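PDB 6U94: RND efflux system, outer membrane lipoprotein, NodT family from Burkholderia mallei, which probably serves as the outer membrane exit duct of a tripartite efflux pump, passing substrates out of the cell. Local coordinates for residues Thr76-Asp80 with Leu137-Val141; Asn51-Asp55 with Arg264-Phe270. All coordinates share one frame; numbering follows the deposited sequence.

Contact 1 of 2, residues Thr76-Asp80 with Leu137-Val141; sequences TLDID and LFGRV
F138 reaches across from helix 132-142 so that its ring meets T76, I79 and D80 of helix 72-86, a helix-helix contact within the helical part of an outer membrane efflux protein. The two axes stay 11.9 Å apart and cross at -117°, a wide, steep crossing spanned mainly by the F138 ring; the nearest CA atoms, those of T76 and F138, are 7.6 Å apart.

Apolar packing makes up most of the contact. The T76 methyl CG2 lies 3.5 Å from F138 CE1, with F138 CD1 just beyond. It gets there because a chi1 of -77° sets OG1 of T76 beside the backbone N, where it makes a weak hydrogen bond back to L72 O, and leaves CG2 anti to that N. The T76 and F138 side chains run past one another head to tail. I79 instead comes in roughly perpendicular to F138 and brings CG2 to 4.1 Å from F138 CZ, at the far end of the ring. Two side chains on the F138 helix complete the packing: V141 CG2 comes within 4.2 Å of T76 CG2, and L137 CD2 sits over the centre of one face of the F138 ring, 4.1 Å above its plane. Helix 156-203 closes in on the same residues, with L166 against I79 and S165 against F138.

Polar groups meet the ring without a hydrogen bond between the segments. The backbone oxygen of T76 lies in the ring plane at the F138 edge. One turn further on, the D80 carboxylate is turned 54° from the ring plane, and its OD1 stops 3.9 Å from F138 CD1.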
ATOM      1  N   THR A  76      -8.867 -14.809  -8.682  1.00 78.97           N
ATOM      2  CA  THR A  76      -9.237 -14.487  -7.307  1.00 80.49           C
ATOM      3  C   THR A  76      -8.569 -15.438  -6.318  1.00 83.60           C
ATOM      4  O   THR A  76      -8.104 -15.012  -5.253  1.00 80.59           O
ATOM      5  CB  THR A  76     -10.760 -14.522  -7.162  1.00 81.86           C
ATOM      6  OG1 THR A  76     -11.320 -13.327  -7.723  1.00 78.43           O
ATOM      7  CG2 THR A  76     -11.175 -14.638  -5.699  1.00 83.49           C
ATOM      8  N   LEU A  77      -8.493 -16.728  -6.662  1.00 82.43           N
ATOM      9  CA  LEU A  77      -7.828 -17.689  -5.787  1.00 78.18           C
ATOM     10  C   LEU A  77      -6.318 -17.471  -5.747  1.00 78.64           C
ATOM     11  O   LEU A  77      -5.679 -17.757  -4.729  1.00 74.16           O
ATOM     12  CB  LEU A  77      -8.137 -19.117  -6.239  1.00 76.83           C
ATOM     13  CG  LEU A  77      -9.567 -19.640  -6.074  1.00 78.03           C
ATOM     14  CD1 LEU A  77      -9.694 -20.994  -6.748  1.00 73.73           C
ATOM     15  CD2 LEU A  77      -9.950 -19.735  -4.602  1.00 71.95           C
ATOM     16  N   ASP A  78      -5.731 -16.980  -6.842  1.00 78.38           N
ATOM     17  CA  ASP A  78      -4.291 -16.751  -6.873  1.00 77.52           C
ATOM     18  C   ASP A  78      -3.907 -15.527  -6.051  1.00 77.09           C
ATOM     19  O   ASP A  78      -2.898 -15.543  -5.335  1.00 73.46           O
ATOM     20  CB  ASP A  78      -3.813 -16.599  -8.317  1.00 80.76           C
ATOM     21  CG  ASP A  78      -3.876 -17.902  -9.095  1.00 91.41           C
ATOM     22  OD1 ASP A  78      -4.160 -18.954  -8.482  1.00 97.50           O
ATOM     23  OD2 ASP A  78      -3.641 -17.874 -10.320  1.00 94.22           O
ATOM     24  N   ILE A  79      -4.697 -14.457  -6.149  1.00 77.93           N
ATOM     25  CA  ILE A  79      -4.460 -13.273  -5.333  1.00 73.69           C
ATOM     26  C   ILE A  79      -4.596 -13.614  -3.857  1.00 76.45           C
ATOM     27  O   ILE A  79      -3.830 -13.130  -3.016  1.00 81.28           O
ATOM     28  CB  ILE A  79      -5.423 -12.146  -5.752  1.00 73.86           C
ATOM     29  CG1 ILE A  79      -5.155 -11.733  -7.199  1.00 77.34           C
ATOM     30  CG2 ILE A  79      -5.299 -10.955  -4.819  1.00 72.12           C
ATOM     31  CD1 ILE A  79      -6.286 -10.946  -7.828  1.00 75.80           C
ATOM     32  N   ASP A  80      -5.568 -14.463  -3.520  1.00 82.61           N
ATOM     33  CA  ASP A  80      -5.740 -14.881  -2.134  1.00 87.40           C
ATOM     34  C   ASP A  80      -4.537 -15.677  -1.647  1.00 85.93           C
ATOM     35  O   ASP A  80      -4.059 -15.470  -0.524  1.00 81.68           O
ATOM     36  CB  ASP A  80      -7.020 -15.705  -1.995  1.00 94.69           C
ATOM     37  CG  ASP A  80      -7.890 -15.239  -0.849  1.00 99.60           C
ATOM     38  OD1 ASP A  80      -8.746 -14.356  -1.072  1.00101.01           O
ATOM     39  OD2 ASP A  80      -7.721 -15.759   0.274  1.00103.70           O
ATOM     40  N   LEU A 137     -16.215  -7.698  -3.148  1.00 69.63           N
ATOM     41  CA  LEU A 137     -16.098  -8.769  -4.133  1.00 72.02           C
ATOM     42  C   LEU A 137     -15.636 -10.073  -3.491  1.00 73.60           C
ATOM     43  O   LEU A 137     -16.281 -11.116  -3.641  1.00 76.84           O
ATOM     44  CB  LEU A 137     -15.141  -8.351  -5.248  1.00 72.40           C
ATOM     45  CG  LEU A 137     -14.925  -9.407  -6.334  1.00 75.51           C
ATOM     46  CD1 LEU A 137     -15.154  -8.817  -7.719  1.00 72.77           C
ATOM     47  CD2 LEU A 137     -13.537 -10.027  -6.230  1.00 72.33           C
ATOM     48  N   PHE A 138     -14.507 -10.032  -2.779  1.00 77.47           N
ATOM     49  CA  PHE A 138     -13.935 -11.260  -2.235  1.00 77.29           C
ATOM     50  C   PHE A 138     -14.870 -11.934  -1.240  1.00 77.04           C
ATOM     51  O   PHE A 138     -14.905 -13.167  -1.160  1.00 77.65           O
ATOM     52  CB  PHE A 138     -12.582 -10.963  -1.590  1.00 78.18           C
ATOM     53  CG  PHE A 138     -11.462 -10.800  -2.581  1.00 80.42           C
ATOM     54  CD1 PHE A 138     -10.884 -11.909  -3.174  1.00 82.51           C
ATOM     55  CD2 PHE A 138     -10.992  -9.540  -2.925  1.00 80.12           C
ATOM     56  CE1 PHE A 138      -9.856 -11.769  -4.092  1.00 83.60           C
ATOM     57  CE2 PHE A 138      -9.961  -9.392  -3.843  1.00 79.56           C
ATOM     58  CZ  PHE A 138      -9.394 -10.510  -4.427  1.00 82.92           C
ATOM     59  N   GLY A 139     -15.637 -11.148  -0.481  1.00 72.64           N
ATOM     60  CA  GLY A 139     -16.607 -11.732   0.427  1.00 71.84           C
ATOM     61  C   GLY A 139     -17.824 -12.291  -0.280  1.00 79.46           C
ATOM     62  O   GLY A 139     -18.399 -13.292   0.163  1.00 80.85           O
ATOM     63  N   ARG A 140     -18.234 -11.665  -1.384  1.00 76.17           N
ATOM     64  CA  ARG A 140     -19.400 -12.146  -2.115  1.00 77.13           C
ATOM     65  C   ARG A 140     -19.128 -13.501  -2.758  1.00 77.82           C
ATOM     66  O   ARG A 140     -19.931 -14.431  -2.630  1.00 79.99           O
ATOM     67  CB  ARG A 140     -19.821 -11.122  -3.170  1.00 78.76           C
ATOM     68  N   VAL A 141     -17.984 -13.640  -3.437  1.00 74.02           N
ATOM     69  CA  VAL A 141     -17.707 -14.884  -4.150  1.00 80.15           C
ATOM     70  C   VAL A 141     -17.407 -16.018  -3.178  1.00 89.30           C
ATOM     71  O   VAL A 141     -17.649 -17.190  -3.491  1.00 92.92           O
ATOM     72  CB  VAL A 141     -16.560 -14.687  -5.159  1.00 75.06           C
ATOM     73  CG1 VAL A 141     -16.797 -13.445  -5.995  1.00 75.76           C
ATOM     74  CG2 VAL A 141     -15.220 -14.625  -4.455  1.00 74.26           C
TER

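Contact 2 of 2, residues Asn51-Asp55 with Arg264-Phe270; sequences NFLAD and RALLAEF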
ATOM      1  N   ASN A  51       0.354   4.422 -16.969  1.00 81.29           N
ATOM      2  CA  ASN A  51       0.756   5.758 -16.556  0.60 78.96           C
ATOM      3  C   ASN A  51       1.145   5.813 -15.085  1.00 77.43           C
ATOM      4  O   ASN A  51       1.870   6.730 -14.687  1.00 79.37           O
ATOM      5  CB  ASN A  51      -0.352   6.773 -16.852  0.60 77.73           C
ATOM      6  CG  ASN A  51      -1.717   6.301 -16.402  0.60 75.36           C
ATOM      7  OD1 ASN A  51      -1.837   5.379 -15.594  0.60 75.45           O
ATOM      8  ND2 ASN A  51      -2.760   6.937 -16.924  0.60 73.26           N
ATOM      9  N   PHE A  52       0.709   4.845 -14.280  1.00 75.16           N
ATOM     10  CA  PHE A  52       1.028   4.812 -12.860  1.00 66.84           C
ATOM     11  C   PHE A  52       2.258   3.957 -12.574  1.00 72.05           C
ATOM     12  O   PHE A  52       3.165   4.388 -11.854  1.00 70.24           O
ATOM     13  CB  PHE A  52      -0.182   4.303 -12.072  1.00 59.21           C
ATOM     14  CG  PHE A  52       0.079   4.111 -10.608  1.00 57.69           C
ATOM     15  CD1 PHE A  52       0.471   5.177  -9.811  1.00 56.78           C
ATOM     16  CD2 PHE A  52      -0.087   2.868 -10.022  1.00 56.39           C
ATOM     17  CE1 PHE A  52       0.704   4.999  -8.456  1.00 55.11           C
ATOM     18  CE2 PHE A  52       0.146   2.684  -8.670  1.00 54.48           C
ATOM     19  CZ  PHE A  52       0.541   3.754  -7.888  1.00 54.89           C
ATOM     20  N   LEU A  53       2.304   2.749 -13.129  1.00 72.38           N
ATOM     21  CA  LEU A  53       3.463   1.874 -12.976  1.00 75.80           C
ATOM     22  C   LEU A  53       4.484   2.256 -14.040  1.00 82.38           C
ATOM     23  O   LEU A  53       4.337   1.907 -15.214  1.00 86.34           O
ATOM     24  CB  LEU A  53       3.050   0.412 -13.090  1.00 72.07           C
ATOM     25  CG  LEU A  53       1.917  -0.003 -12.148  1.00 67.12           C
ATOM     26  CD1 LEU A  53       1.674  -1.495 -12.223  1.00 64.93           C
ATOM     27  CD2 LEU A  53       2.226   0.415 -10.723  1.00 61.49           C
ATOM     28  N   ALA A  54       5.525   2.981 -13.629  1.00 81.82           N
ATOM     29  CA  ALA A  54       6.496   3.527 -14.570  1.00 82.94           C
ATOM     30  C   ALA A  54       7.661   2.589 -14.848  1.00 84.50           C
ATOM     31  O   ALA A  54       8.238   2.645 -15.939  1.00 86.22           O
ATOM     32  CB  ALA A  54       7.035   4.863 -14.052  1.00 80.04           C
ATOM     33  N   ASP A  55       8.020   1.733 -13.894  1.00 85.00           N
ATOM     34  CA  ASP A  55       9.174   0.859 -14.067  1.00 86.76           C
ATOM     35  C   ASP A  55       8.907  -0.169 -15.160  1.00 90.17           C
ATOM     36  O   ASP A  55       7.859  -0.822 -15.173  1.00 89.09           O
ATOM     37  CB  ASP A  55       9.512   0.163 -12.750  1.00 84.53           C
ATOM     38  CG  ASP A  55      10.792  -0.640 -12.827  1.00 84.53           C
ATOM     39  OD1 ASP A  55      11.851  -0.042 -13.116  1.00 86.16           O
ATOM     40  OD2 ASP A  55      10.742  -1.865 -12.594  1.00 85.44           O
ATOM     41  N   ARG A 264      15.560   5.210  -6.915  1.00109.29           N
ATOM     42  CA  ARG A 264      14.980   5.231  -8.249  1.00106.75           C
ATOM     43  C   ARG A 264      13.458   5.170  -8.178  1.00 96.84           C
ATOM     44  O   ARG A 264      12.878   4.568  -7.271  1.00 93.03           O
ATOM     45  CB  ARG A 264      15.522   4.072  -9.087  1.00109.22           C
ATOM     46  CG  ARG A 264      15.204   2.689  -8.542  1.00109.69           C
ATOM     47  CD  ARG A 264      16.010   1.633  -9.279  1.00112.53           C
ATOM     48  NE  ARG A 264      15.446   0.294  -9.135  1.00112.56           N
ATOM     49  CZ  ARG A 264      14.522  -0.214  -9.947  1.00112.87           C
ATOM     50  NH1 ARG A 264      14.053   0.510 -10.954  1.00112.27           N
ATOM     51  NH2 ARG A 264      14.064  -1.443  -9.749  1.00112.36           N
ATOM     52  N   ALA A 265      12.813   5.816  -9.146  1.00 94.56           N
ATOM     53  CA  ALA A 265      11.362   5.945  -9.161  1.00 90.50           C
ATOM     54  C   ALA A 265      10.752   4.812  -9.977  1.00 88.03           C
ATOM     55  O   ALA A 265      11.074   4.647 -11.158  1.00 90.91           O
ATOM     56  CB  ALA A 265      10.945   7.299  -9.732  1.00 90.98           C
ATOM     57  N   LEU A 266       9.875   4.034  -9.343  1.00 81.80           N
ATOM     58  CA  LEU A 266       9.120   2.992 -10.027  1.00 78.25           C
ATOM     59  C   LEU A 266       7.655   3.343 -10.224  1.00 70.77           C
ATOM     60  O   LEU A 266       7.063   2.922 -11.219  1.00 71.34           O
ATOM     61  CB  LEU A 266       9.214   1.667  -9.259  1.00 79.15           C
ATOM     62  CG  LEU A 266      10.593   1.004  -9.206  1.00 82.81           C
ATOM     63  CD1 LEU A 266      11.366   1.437  -7.969  1.00 83.67           C
ATOM     64  CD2 LEU A 266      10.457  -0.508  -9.260  1.00 84.95           C
ATOM     65  N   LEU A 267       7.062   4.097  -9.305  1.00 67.64           N
ATOM     66  CA  LEU A 267       5.708   4.604  -9.449  1.00 64.55           C
ATOM     67  C   LEU A 267       5.745   6.056  -9.906  1.00 68.57           C
ATOM     68  O   LEU A 267       6.647   6.816  -9.545  1.00 74.74           O
ATOM     69  CB  LEU A 267       4.935   4.501  -8.131  1.00 63.45           C
ATOM     70  CG  LEU A 267       4.856   3.131  -7.460  1.00 64.19           C
ATOM     71  CD1 LEU A 267       3.916   3.181  -6.265  1.00 60.48           C
ATOM     72  CD2 LEU A 267       4.410   2.076  -8.460  1.00 62.50           C
ATOM     73  N   ALA A 268       4.759   6.431 -10.712  1.00 68.08           N
ATOM     74  CA  ALA A 268       4.592   7.825 -11.083  1.00 66.97           C
ATOM     75  C   ALA A 268       3.771   8.547 -10.023  1.00 69.79           C
ATOM     76  O   ALA A 268       2.891   7.962  -9.383  1.00 68.17           O
ATOM     77  CB  ALA A 268       3.916   7.944 -12.450  1.00 65.19           C
ATOM     78  N   GLU A 269       4.079   9.825  -9.830  1.00 69.33           N
ATOM     79  CA  GLU A 269       3.345  10.625  -8.863  1.00 70.14           C
ATOM     80  C   GLU A 269       1.953  10.953  -9.391  1.00 71.03           C
ATOM     81  O   GLU A 269       1.738  11.110 -10.595  1.00 71.95           O
ATOM     82  CB  GLU A 269       4.108  11.911  -8.545  1.00 76.94           C
ATOM     83  CG  GLU A 269       3.521  12.721  -7.402  1.00 78.81           C
ATOM     84  CD  GLU A 269       3.324  11.895  -6.147  1.00 77.20           C
ATOM     85  OE1 GLU A 269       2.202  11.380  -5.937  1.00 75.80           O
ATOM     86  OE2 GLU A 269       4.297  11.751  -5.376  1.00 74.60           O
ATOM     87  N   PHE A 270       1.001  11.041  -8.473  1.00 70.36           N
ATOM     88  CA  PHE A 270      -0.362  11.378  -8.850  1.00 63.05           C
ATOM     89  C   PHE A 270      -0.414  12.809  -9.378  1.00 67.65           C
ATOM     90  O   PHE A 270       0.150  13.717  -8.750  1.00 70.52           O
ATOM     91  CB  PHE A 270      -1.300  11.217  -7.658  1.00 54.82           C
ATOM     92  CG  PHE A 270      -1.456   9.796  -7.206  1.00 55.49           C
ATOM     93  CD1 PHE A 270      -2.284   8.920  -7.898  1.00 56.12           C
ATOM     94  CD2 PHE A 270      -0.777   9.334  -6.094  1.00 56.13           C
ATOM     95  CE1 PHE A 270      -2.427   7.605  -7.483  1.00 56.08           C
ATOM     96  CE2 PHE A 270      -0.916   8.026  -5.673  1.00 58.39           C
ATOM     97  CZ  PHE A 270      -1.743   7.158  -6.367  1.00 56.34           C
TER
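A short backbone pairing between two loops, with L53 and L267 as its single beta bridge, joins the chain just before helix 56-67 to the connection between helices 253-256 and 283-294. A268 N donates to F52 O at 2.8 Å, almost straight (172°) and in the carbonyl plane. L266 O is gripped twice, by A54 N at 2.9 Å and D55 N at 3.1 Å; both bonds are bent, and the D55 N-H falls on a lone pair.

L267 CD2 lies over one face of the F52 ring, and L267 CD1 is 3.8 Å from F52 CZ; F52 also meets Y452 of helix 421-454 in a nearly parallel ring pair. Its CE1 touches F270 CZ, but these two rings are slid apart and barely overlap. L53 and L267 run alongside each other, their CD2 methyls 3.6 Å apart.

At the other end, R264 NH1 forms a salt bridge with D55 OD1 at 3.1 Å. OD1 lies in the guanidinium plane at its edge, yet NH1 meets it from above the carboxylate plane. L266 fills the corner, CD1 over the guanidinium face and CD2 against D55 CG. With CG anti to its backbone N (chi1 -174°), D55 also caps L58 N through OD2, so one carboxylate serves both the helix start and R264, an arrangement that probably favours its charged form.

In the fold
Contacts 1 and 2 occupy separate places in one chain: their centres are 27 Å apart, and their nearest atoms about 13 Å. Contact 2 joins two chain segments more than 200 residues apart, and the chain between them includes both segments of contact 1. Helix 156-203 runs beside both, packing L166 and S165 on contact 1 and Y174 and L178 on contact 2. Helix 56-67, capped by D55, leads through a short connection into helix 72-86. A glycerol, probably from the crystallisation liquor, lies about 4 Å from the L137 side chain in contact 1.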